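Local coordinates for 1,3-alpha-isomaltosidase (Kribbella flavida DSM 17836, PDB 5X3I), which hydrolyses the alpha-1,3-glucosidic linkages of the cyclic tetrasaccharide cyclobis-(1-6)-alpha-nigerosyl, releasing isomaltose inside the cell, at residues D184-G190 with M224-V230; W308-V314 with A371-P375; W533-S539 with W564-S570. The protein carries 1 engineered substitution. All coordinates share one frame; numbering follows the deposited sequence.

Contact 1: residues D184-G190 with M224-V230; sequences DRLVGFG and MPFAHVV
The methyl of Ala227 sits over one face of the Phe189 ring, its CB 3.5 Å from CZ and displaced toward the rim, a CH-pi contact between strand 226-230 and the corner after strand 185-188. The ring gets there because Phe189 CG stands anti to its own carbonyl carbon (chi1 -53°), swinging the phenyl back along strand 185-188. On the face of the sheet that carries Ala227, Leu186 and Val229 lie side by side, CD2 4.0 Å from CG2, and Val229 CG1 also touches the Asp184 carboxylate, whose OD2 accepts from Gln181 N. The other face carries Val187 and His228; the imidazole meets Val187 O with its edge, CD2 to O 3.5 Å, while NE2 bonds Ser556 O. Gly188 and Ala227 pinch to a CA-CA distance of 3.9 Å, where a side chain on the glycine would collide with Ala227 CA and Phe226 O. Paired backbone bonds join Arg185 with Val230 and Val187 with His228, the latter including His228 N to Val187 O at 2.6 Å. Cohesion at this outermost strand of its sheet in the galactose mutarotase-like domain therefore comes from a buried backbone ladder, with side chains adding mainly apolar and CH-pi packing.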
loop_
_atom_site.group_PDB
_atom_site.type_symbol
_atom_site.label_atom_id
_atom_site.label_comp_id
_atom_site.label_asym_id
_atom_site.label_seq_id
_atom_site.Cartn_x
_atom_site.Cartn_y
_atom_site.Cartn_z
ATOM N N ASP A 184 13.723 -2.823 -24.580
ATOM C CA ASP A 184 12.604 -3.279 -23.768
ATOM C C ASP A 184 12.648 -2.625 -22.397
ATOM O O ASP A 184 13.701 -2.542 -21.775
ATOM C CB ASP A 184 12.610 -4.800 -23.625
ATOM C CG ASP A 184 11.723 -5.487 -24.642
ATOM O OD1 ASP A 184 10.952 -4.790 -25.325
ATOM O OD2 ASP A 184 11.778 -6.728 -24.745
ATOM N N ARG A 185 11.496 -2.146 -21.948
ATOM C CA ARG A 185 11.347 -1.598 -20.604
ATOM C C ARG A 185 10.448 -2.507 -19.779
ATOM O O ARG A 185 9.602 -3.203 -20.325
ATOM C CB ARG A 185 10.759 -0.188 -20.647
ATOM C CG ARG A 185 11.775 0.930 -20.652
ATOM C CD ARG A 185 12.401 1.140 -22.014
ATOM N NE ARG A 185 13.355 2.240 -21.969
ATOM C CZ ARG A 185 14.031 2.689 -23.019
ATOM N NH1 ARG A 185 13.852 2.135 -24.211
ATOM N NH2 ARG A 185 14.884 3.693 -22.878
ATOM N N LEU A 186 10.651 -2.513 -18.468
ATOM C CA LEU A 186 9.800 -3.279 -17.574
ATOM C C LEU A 186 9.004 -2.328 -16.675
ATOM O O LEU A 186 9.571 -1.679 -15.805
ATOM C CB LEU A 186 10.633 -4.242 -16.736
ATOM C CG LEU A 186 11.630 -5.107 -17.519
ATOM C CD1 LEU A 186 12.555 -5.847 -16.563
ATOM C CD2 LEU A 186 10.905 -6.076 -18.424
ATOM N N VAL A 187 7.693 -2.259 -16.890
ATOM C CA VAL A 187 6.841 -1.291 -16.178
ATOM C C VAL A 187 5.655 -2.006 -15.551
ATOM O O VAL A 187 4.929 -2.721 -16.227
ATOM C CB VAL A 187 6.355 -0.170 -17.116
ATOM C CG1 VAL A 187 5.373 0.782 -16.380
ATOM C CG2 VAL A 187 7.542 0.604 -17.660
ATOM N N GLY A 188 5.477 -1.863 -14.244
ATOM C CA GLY A 188 4.579 -2.791 -13.587
ATOM C C GLY A 188 4.876 -3.042 -12.130
ATOM O O GLY A 188 5.346 -2.183 -11.400
ATOM N N PHE A 189 4.536 -4.260 -11.733
ATOM C CA PHE A 189 4.867 -4.830 -10.436
ATOM C C PHE A 189 4.088 -4.148 -9.330
ATOM O O PHE A 189 4.507 -4.141 -8.186
ATOM C CB PHE A 189 6.373 -4.720 -10.163
ATOM C CG PHE A 189 7.241 -5.289 -11.260
ATOM C CD1 PHE A 189 7.487 -6.644 -11.332
ATOM C CD2 PHE A 189 7.827 -4.458 -12.202
ATOM C CE1 PHE A 189 8.294 -7.171 -12.338
ATOM C CE2 PHE A 189 8.637 -4.976 -13.209
ATOM C CZ PHE A 189 8.868 -6.329 -13.276
ATOM N N GLY A 190 2.922 -3.626 -9.688
ATOM C CA GLY A 190 2.090 -2.909 -8.748
ATOM C C GLY A 190 2.552 -1.476 -8.620
ATOM O O GLY A 190 2.980 -0.857 -9.594
ATOM N N MET A 224 2.267 -6.140 -7.260
ATOM C CA MET A 224 1.636 -7.212 -8.036
ATOM C C MET A 224 2.677 -7.976 -8.884
ATOM O O MET A 224 3.547 -7.364 -9.476
ATOM C CB MET A 224 0.557 -6.674 -8.976
ATOM C CG MET A 224 -0.470 -5.743 -8.363
ATOM S SD MET A 224 -1.698 -5.285 -9.598
ATOM C CE MET A 224 -2.625 -4.065 -8.637
ATOM N N PRO A 225 2.538 -9.303 -9.000
ATOM C CA PRO A 225 3.476 -10.054 -9.848
ATOM C C PRO A 225 3.101 -9.915 -11.317
ATOM O O PRO A 225 2.740 -10.887 -11.962
ATOM C CB PRO A 225 3.305 -11.489 -9.367
ATOM C CG PRO A 225 1.895 -11.552 -8.882
ATOM C CD PRO A 225 1.591 -10.190 -8.308
ATOM N N PHE A 226 3.127 -8.692 -11.815
ATOM C CA PHE A 226 2.686 -8.403 -13.172
ATOM C C PHE A 226 3.469 -7.222 -13.695
ATOM O O PHE A 226 3.777 -6.310 -12.946
ATOM C CB PHE A 226 1.175 -8.112 -13.226
ATOM C CG PHE A 226 0.757 -7.307 -14.440
ATOM C CD1 PHE A 226 0.391 -7.942 -15.614
ATOM C CD2 PHE A 226 0.767 -5.922 -14.412
ATOM C CE1 PHE A 226 0.023 -7.212 -16.734
ATOM C CE2 PHE A 226 0.402 -5.187 -15.537
ATOM C CZ PHE A 226 0.036 -5.836 -16.696
ATOM N N ALA A 227 3.792 -7.233 -14.981
ATOM C CA ALA A 227 4.465 -6.092 -15.591
ATOM C C ALA A 227 4.290 -6.051 -17.101
ATOM O O ALA A 227 4.055 -7.074 -17.737
ATOM C CB ALA A 227 5.939 -6.111 -15.257
ATOM N N HIS A 228 4.458 -4.861 -17.662
ATOM C CA HIS A 228 4.529 -4.688 -19.100
ATOM C C HIS A 228 5.964 -4.945 -19.552
ATOM O O HIS A 228 6.908 -4.510 -18.897
ATOM C CB HIS A 228 4.114 -3.267 -19.513
ATOM C CG HIS A 228 2.667 -2.955 -19.281
ATOM N ND1 HIS A 228 1.716 -3.055 -20.271
ATOM C CD2 HIS A 228 2.014 -2.536 -18.173
ATOM C CE1 HIS A 228 0.537 -2.722 -19.782
ATOM N NE2 HIS A 228 0.690 -2.400 -18.511
ATOM N N VAL A 229 6.131 -5.644 -20.666
ATOM C CA VAL A 229 7.414 -5.618 -21.349
ATOM C C VAL A 229 7.187 -4.856 -22.642
ATOM O O VAL A 229 6.592 -5.368 -23.587
ATOM C CB VAL A 229 7.958 -7.027 -21.638
ATOM C CG1 VAL A 229 9.391 -6.944 -22.148
ATOM C CG2 VAL A 229 7.876 -7.892 -20.393
ATOM N N VAL A 230 7.696 -3.637 -22.689
ATOM C CA VAL A 230 7.307 -2.704 -23.732
ATOM C C VAL A 230 8.547 -2.121 -24.358
ATOM O O VAL A 230 9.436 -1.651 -23.657
ATOM C CB VAL A 230 6.395 -1.580 -23.175
ATOM C CG1 VAL A 230 6.888 -1.121 -21.819
ATOM C CG2 VAL A 230 6.327 -0.411 -24.134
#

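Contact 2: residues W308-V314 with A371-P375; sequences WNTQQLV and AWPDP
Ala371 O is gripped twice: by Gln311 N at 2.9 Å, in a nearly straight bond approaching close to the C=O axis, and by water 2, which also accepts from Gln312 N. One loop carbonyl thus engages, directly and through water, two amides in the first turn of helix 311-323. The same turn is capped from within by Thr310, whose OG1 accepts from Leu313 N at 3.0 Å. Gln311 then reaches across. With CG anti to the backbone N (chi1 -173°) and the chain extended beyond it, the carboxamide arrives beside Asp374, where OE1 accepts from Asp374 N at 2.9 Å and NE2 gives a weak bond to Asp374 O. Pro373 CD packs against that OE1 at 3.3 Å. The indole of Trp372 lies under the start of the helix: Gln311 N and Thr310 C rest over one face, 3.3 Å from CE3 and 3.4 Å from CH2 respectively, while Val314 CG2 comes to its edge at CH2. In the ring plane, NE1 donates to water 1, which also lies 2.7 Å from Asn309 O, a carbonyl that Arg346 holds as well. Asp374 caps helix 375-384 through Ala377 N, so two helix starts of the TIM-barrel domain are tied together here; Met378 of the second helix touches Gln311, Val314 and Trp372, and Ile333 of strand 330-333 meets Trp372 and Val314 from the barrel side.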
loop_
_atom_site.group_PDB
_atom_site.type_symbol
_atom_site.label_atom_id
_atom_site.label_comp_id
_atom_site.label_asym_id
_atom_site.label_seq_id
_atom_site.Cartn_x
_atom_site.Cartn_y
_atom_site.Cartn_z
ATOM N N TRP A 308 -7.657 16.086 13.817
ATOM C CA TRP A 308 -8.980 16.638 14.016
ATOM C C TRP A 308 -9.767 15.510 14.644
ATOM O O TRP A 308 -10.451 14.746 13.970
ATOM C CB TRP A 308 -9.603 17.026 12.667
ATOM C CG TRP A 308 -8.746 17.892 11.773
ATOM C CD1 TRP A 308 -7.758 18.740 12.163
ATOM C CD2 TRP A 308 -8.843 18.021 10.346
ATOM N NE1 TRP A 308 -7.226 19.381 11.078
ATOM C CE2 TRP A 308 -7.876 18.959 9.949
ATOM C CE3 TRP A 308 -9.664 17.444 9.369
ATOM C CZ2 TRP A 308 -7.687 19.315 8.615
ATOM C CZ3 TRP A 308 -9.466 17.789 8.043
ATOM C CH2 TRP A 308 -8.492 18.722 7.679
ATOM N N ASN A 309 -9.745 15.524 15.971
ATOM C CA ASN A 309 -10.257 14.430 16.783
ATOM C C ASN A 309 -11.541 14.703 17.545
ATOM O O ASN A 309 -11.885 13.936 18.441
ATOM C CB ASN A 309 -9.155 13.877 17.700
ATOM C CG ASN A 309 -8.852 14.761 18.859
ATOM O OD1 ASN A 309 -8.861 15.971 18.748
ATOM N ND2 ASN A 309 -8.562 14.153 19.984
ATOM N N THR A 310 -12.142 15.870 17.318
ATOM C CA THR A 310 -13.417 16.220 17.941
ATOM C C THR A 310 -14.394 16.814 16.928
ATOM O O THR A 310 -13.985 17.320 15.891
ATOM C CB THR A 310 -13.254 17.254 19.074
ATOM O OG1 THR A 310 -12.869 18.513 18.514
ATOM C CG2 THR A 310 -12.208 16.809 20.090
ATOM N N GLN A 311 -15.678 16.784 17.265
ATOM C CA GLN A 311 -16.698 17.451 16.466
ATOM C C GLN A 311 -16.344 18.932 16.279
ATOM O O GLN A 311 -16.366 19.439 15.167
ATOM C CB GLN A 311 -18.084 17.294 17.113
ATOM C CG GLN A 311 -19.209 17.822 16.248
ATOM C CD GLN A 311 -20.580 17.293 16.641
ATOM O OE1 GLN A 311 -20.707 16.246 17.285
ATOM N NE2 GLN A 311 -21.620 18.010 16.230
ATOM N N GLN A 312 -15.971 19.598 17.366
ATOM C CA GLN A 312 -15.590 21.010 17.314
ATOM C C GLN A 312 -14.460 21.282 16.312
ATOM O O GLN A 312 -14.518 22.251 15.562
ATOM C CB GLN A 312 -15.186 21.507 18.708
ATOM C CG GLN A 312 -14.540 22.903 18.730
ATOM C CD GLN A 312 -14.184 23.364 20.147
ATOM O OE1 GLN A 312 -14.658 22.789 21.132
ATOM N NE2 GLN A 312 -13.343 24.401 20.252
ATOM N N LEU A 313 -13.451 20.416 16.284
ATOM C CA LEU A 313 -12.319 20.611 15.382
ATOM C C LEU A 313 -12.676 20.356 13.911
ATOM O O LEU A 313 -12.328 21.155 13.042
ATOM C CB LEU A 313 -11.139 19.730 15.801
ATOM C CG LEU A 313 -10.354 20.236 17.015
ATOM C CD1 LEU A 313 -9.473 19.149 17.611
ATOM C CD2 LEU A 313 -9.516 21.452 16.640
ATOM N N VAL A 314 -13.364 19.250 13.636
ATOM C CA VAL A 314 -13.756 18.947 12.271
ATOM C C VAL A 314 -14.627 20.080 11.733
ATOM O O VAL A 314 -14.394 20.580 10.643
ATOM C CB VAL A 314 -14.518 17.618 12.152
ATOM C CG1 VAL A 314 -15.131 17.505 10.774
ATOM C CG2 VAL A 314 -13.601 16.429 12.432
ATOM N N ALA A 371 -16.578 14.257 23.131
ATOM C CA ALA A 371 -15.841 14.647 21.934
ATOM C C ALA A 371 -16.745 14.799 20.697
ATOM O O ALA A 371 -16.458 15.600 19.819
ATOM C CB ALA A 371 -14.740 13.643 21.653
ATOM N N TRP A 372 -17.816 14.015 20.631
ATOM C CA TRP A 372 -18.762 14.071 19.520
ATOM C C TRP A 372 -20.191 14.163 20.067
ATOM O O TRP A 372 -20.905 13.171 20.126
ATOM C CB TRP A 372 -18.603 12.843 18.595
ATOM C CG TRP A 372 -17.186 12.628 18.168
ATOM C CD1 TRP A 372 -16.249 11.883 18.813
ATOM C CD2 TRP A 372 -16.531 13.195 17.029
ATOM N NE1 TRP A 372 -15.057 11.928 18.142
ATOM C CE2 TRP A 372 -15.196 12.731 17.042
ATOM C CE3 TRP A 372 -16.938 14.043 15.991
ATOM C CZ2 TRP A 372 -14.266 13.101 16.071
ATOM C CZ3 TRP A 372 -16.020 14.402 15.023
ATOM C CH2 TRP A 372 -14.697 13.937 15.070
ATOM N N PRO A 373 -20.601 15.363 20.491
ATOM C CA PRO A 373 -21.917 15.507 21.124
ATOM C C PRO A 373 -23.064 15.163 20.189
ATOM O O PRO A 373 -24.063 14.637 20.647
ATOM C CB PRO A 373 -21.965 16.987 21.523
ATOM C CG PRO A 373 -20.972 17.649 20.655
ATOM C CD PRO A 373 -19.884 16.641 20.406
ATOM N N ASP A 374 -22.949 15.504 18.913
ATOM C CA ASP A 374 -24.015 15.195 17.964
ATOM C C ASP A 374 -23.464 14.862 16.578
ATOM O O ASP A 374 -23.506 15.692 15.689
ATOM C CB ASP A 374 -24.999 16.365 17.891
ATOM C CG ASP A 374 -26.312 15.989 17.234
ATOM O OD1 ASP A 374 -26.381 14.942 16.561
ATOM O OD2 ASP A 374 -27.285 16.755 17.380
ATOM N N PRO A 375 -22.932 13.652 16.393
ATOM C CA PRO A 375 -22.291 13.352 15.107
ATOM C C PRO A 375 -23.249 13.366 13.906
ATOM O O PRO A 375 -22.816 13.740 12.828
ATOM C CB PRO A 375 -21.704 11.951 15.327
ATOM C CG PRO A 375 -22.399 11.419 16.542
ATOM C CD PRO A 375 -22.672 12.605 17.389
HETATM O O HOH W 1 -12.270 11.242 18.649
HETATM O O HOH W 2 -16.260 18.500 20.169
#

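Contact 3: residues W533-S539 with W564-S570; sequences WAGDEDS and WDLAGFS
Trp533, the last residue of strand 531-533, lies beside Trp564 near the end of the parallel strand 562-565, CA atoms 4.8 Å apart; past these strands both chains continue as loops. The second makes a type II turn from Asp565 to Gly568, then returns to the first, where Glu537 O receives two weak bonds, from Phe569 N and Ser570 N. Gly568 has positive phi, and a side chain there would run into Asp538 O and Ser539 CA. Ser539 OG closes the far end with a 2.6 Å bond to Ala567 O, in the carbonyl plane, and is also hydrogen-bonded with Arg608. Further in, ordered waters bridge the loops. Water 3 accepts from Trp533 NE1 at 2.7 Å and lies within hydrogen-bonding distance of both Asp536 OD1 and Asp565 OD2, its protons shared among several acceptors. Asp565 OD2 also accepts from water 5, which takes the N-H groups of Glu537 and Phe569; Asp565 OD1 bonds Gln593 and lies 3.3 Å from Trp533 CD1. With CG anti to its carbonyl carbon (chi1 -56°), Asp536 sets its carboxylate against Phe569, which crosses it obliquely, CZ 3.4 Å from CG and the planes 27° apart; water 3 lies over the centre of one ring face. Replacing Phe569 by alanine would probably open a gap beside Asp536 and leave its carboxylate freer to turn. Asp536, inferred to be the proton donor, is also hydrogen-bonded through OD1 to a glycerol, probably from the crystallisation liquor, and Trp533 approaches the inferred nucleophile position, here the engineered Ala471. Acid-bearing loops after the C-terminal ends of adjacent strands are the classic TIM-barrel active site, as in glycoside hydrolase family 31.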
loop_
_atom_site.group_PDB
_atom_site.type_symbol
_atom_site.label_atom_id
_atom_site.label_comp_id
_atom_site.label_asym_id
_atom_site.label_seq_id
_atom_site.Cartn_x
_atom_site.Cartn_y
_atom_site.Cartn_z
ATOM N N TRP A 533 -4.263 5.280 -1.948
ATOM C CA TRP A 533 -3.323 6.372 -1.813
ATOM C C TRP A 533 -1.934 5.822 -1.480
ATOM O O TRP A 533 -1.802 4.722 -0.945
ATOM C CB TRP A 533 -3.798 7.396 -0.764
ATOM C CG TRP A 533 -3.274 7.225 0.627
ATOM C CD1 TRP A 533 -2.229 7.898 1.199
ATOM C CD2 TRP A 533 -3.789 6.354 1.643
ATOM N NE1 TRP A 533 -2.054 7.494 2.493
ATOM C CE2 TRP A 533 -3.003 6.552 2.797
ATOM C CE3 TRP A 533 -4.844 5.432 1.692
ATOM C CZ2 TRP A 533 -3.224 5.846 3.983
ATOM C CZ3 TRP A 533 -5.063 4.734 2.869
ATOM C CH2 TRP A 533 -4.245 4.938 3.998
ATOM N N ALA A 534 -0.915 6.612 -1.790
ATOM C CA ALA A 534 0.473 6.151 -1.815
ATOM C C ALA A 534 1.082 5.882 -0.439
ATOM O O ALA A 534 2.215 5.450 -0.362
ATOM C CB ALA A 534 1.328 7.143 -2.563
ATOM N N GLY A 535 0.352 6.174 0.635
ATOM C CA GLY A 535 0.828 5.857 1.969
ATOM C C GLY A 535 1.644 6.968 2.603
ATOM O O GLY A 535 1.486 8.127 2.254
ATOM N N ASP A 536 2.528 6.608 3.527
ATOM C CA ASP A 536 3.171 7.592 4.400
ATOM C C ASP A 536 4.512 8.095 3.849
ATOM O O ASP A 536 5.362 7.288 3.468
ATOM C CB ASP A 536 3.394 6.989 5.797
ATOM C CG ASP A 536 2.113 6.470 6.437
ATOM O OD1 ASP A 536 1.018 6.843 5.990
ATOM O OD2 ASP A 536 2.201 5.709 7.418
ATOM N N GLU A 537 4.711 9.414 3.819
ATOM C CA GLU A 537 6.018 9.991 3.481
ATOM C C GLU A 537 6.318 11.323 4.175
ATOM O O GLU A 537 5.414 11.997 4.690
ATOM C CB GLU A 537 6.155 10.188 1.968
ATOM C CG GLU A 537 6.913 9.071 1.247
ATOM C CD GLU A 537 8.436 9.169 1.399
ATOM O OE1 GLU A 537 8.920 9.651 2.445
ATOM O OE2 GLU A 537 9.139 8.762 0.450
ATOM N N ASP A 538 7.597 11.701 4.184
ATOM C CA ASP A 538 7.985 13.013 4.691
ATOM C C ASP A 538 7.657 14.067 3.654
ATOM O O ASP A 538 7.326 13.727 2.520
ATOM C CB ASP A 538 9.483 13.073 5.011
ATOM C CG ASP A 538 9.881 12.150 6.141
ATOM O OD1 ASP A 538 9.447 12.386 7.287
ATOM O OD2 ASP A 538 10.645 11.198 5.876
ATOM N N SER A 539 7.852 15.339 3.993
ATOM C CA SER A 539 7.558 16.364 3.018
ATOM C C SER A 539 8.875 16.791 2.402
ATOM O O SER A 539 9.517 17.709 2.895
ATOM C CB SER A 539 6.888 17.570 3.697
ATOM O OG SER A 539 5.650 17.238 4.329
ATOM N N TRP A 564 -2.296 10.675 -3.293
ATOM C CA TRP A 564 -1.199 10.679 -2.331
ATOM C C TRP A 564 -1.402 11.831 -1.363
ATOM O O TRP A 564 -2.202 12.713 -1.640
ATOM C CB TRP A 564 0.158 10.800 -3.039
ATOM C CG TRP A 564 0.396 12.132 -3.731
ATOM C CD1 TRP A 564 -0.373 12.703 -4.695
ATOM C CD2 TRP A 564 1.493 13.030 -3.516
ATOM N NE1 TRP A 564 0.151 13.911 -5.077
ATOM C CE2 TRP A 564 1.306 14.130 -4.375
ATOM C CE3 TRP A 564 2.607 13.013 -2.675
ATOM C CZ2 TRP A 564 2.194 15.204 -4.418
ATOM C CZ3 TRP A 564 3.486 14.080 -2.721
ATOM C CH2 TRP A 564 3.278 15.156 -3.586
ATOM N N ASP A 565 -0.685 11.843 -0.243
ATOM C CA ASP A 565 -0.792 12.994 0.629
ATOM C C ASP A 565 0.041 14.078 -0.035
ATOM O O ASP A 565 1.267 14.013 -0.011
ATOM C CB ASP A 565 -0.220 12.711 2.033
ATOM C CG ASP A 565 -0.789 11.453 2.690
ATOM O OD1 ASP A 565 -1.903 11.015 2.347
ATOM O OD2 ASP A 565 -0.109 10.919 3.591
ATOM N N LEU A 566 -0.595 15.146 -0.501
ATOM C CA LEU A 566 0.154 16.073 -1.335
ATOM C C LEU A 566 1.126 16.834 -0.450
ATOM O O LEU A 566 0.774 17.286 0.629
ATOM C CB LEU A 566 -0.773 17.005 -2.121
ATOM C CG LEU A 566 -1.729 17.933 -1.382
ATOM C CD1 LEU A 566 -1.063 19.270 -1.120
ATOM C CD2 LEU A 566 -2.994 18.093 -2.216
ATOM N N ALA A 567 2.378 16.874 -0.899
ATOM C CA ALA A 567 3.510 17.448 -0.167
ATOM C C ALA A 567 3.798 16.786 1.191
ATOM O O ALA A 567 4.470 17.376 2.018
ATOM C CB ALA A 567 3.284 18.949 0.033
ATOM N N GLY A 568 3.318 15.562 1.398
ATOM C CA GLY A 568 3.700 14.712 2.518
ATOM C C GLY A 568 2.931 14.963 3.807
ATOM O O GLY A 568 2.595 16.120 4.103
ATOM N N PHE A 569 2.686 13.926 4.612
ATOM C CA PHE A 569 2.013 14.161 5.888
ATOM C C PHE A 569 2.903 14.200 7.137
ATOM O O PHE A 569 2.441 14.584 8.202
ATOM C CB PHE A 569 0.876 13.119 6.061
ATOM C CG PHE A 569 1.264 11.835 6.786
ATOM C CD1 PHE A 569 0.348 11.208 7.618
ATOM C CD2 PHE A 569 2.497 11.224 6.597
ATOM C CE1 PHE A 569 0.659 10.024 8.295
ATOM C CE2 PHE A 569 2.819 10.048 7.268
ATOM C CZ PHE A 569 1.901 9.442 8.114
ATOM N N SER A 570 4.185 13.872 6.995
ATOM C CA SER A 570 5.002 13.580 8.171
ATOM C C SER A 570 6.078 14.630 8.373
ATOM O O SER A 570 6.637 15.129 7.416
ATOM C CB SER A 570 5.650 12.195 8.065
ATOM O OG SER A 570 6.337 11.861 9.261
HETATM O O HOH W 3 -0.714 8.560 4.624
HETATM O O HOH W 4 0.799 9.535 0.190
HETATM O O HOH W 5 2.568 11.292 3.443
HETATM O O HOH W 6 9.060 15.999 6.559
#

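How the contacts relate
The three contacts set out how chemistry follows place in a multidomain enzyme. Contacts 1 and 3 are both buried, yet contact 1 is an antiparallel strand pair in the galactose mutarotase-like domain, whereas contact 3 joins strand ends and the loops after them, with water between, at the active site. Contact 2, partly buried and farther from the chain's centre, shares the TIM-barrel domain with contact 3 but concerns helix starts, with capping and a carboxamide bridge; no helix or strand is common to two contacts. Centres of contacts 2 and 3 lie about 25 Å apart, those of contacts 1 and 2, on opposite sides of the chain's centre, about 45 Å. None touches another.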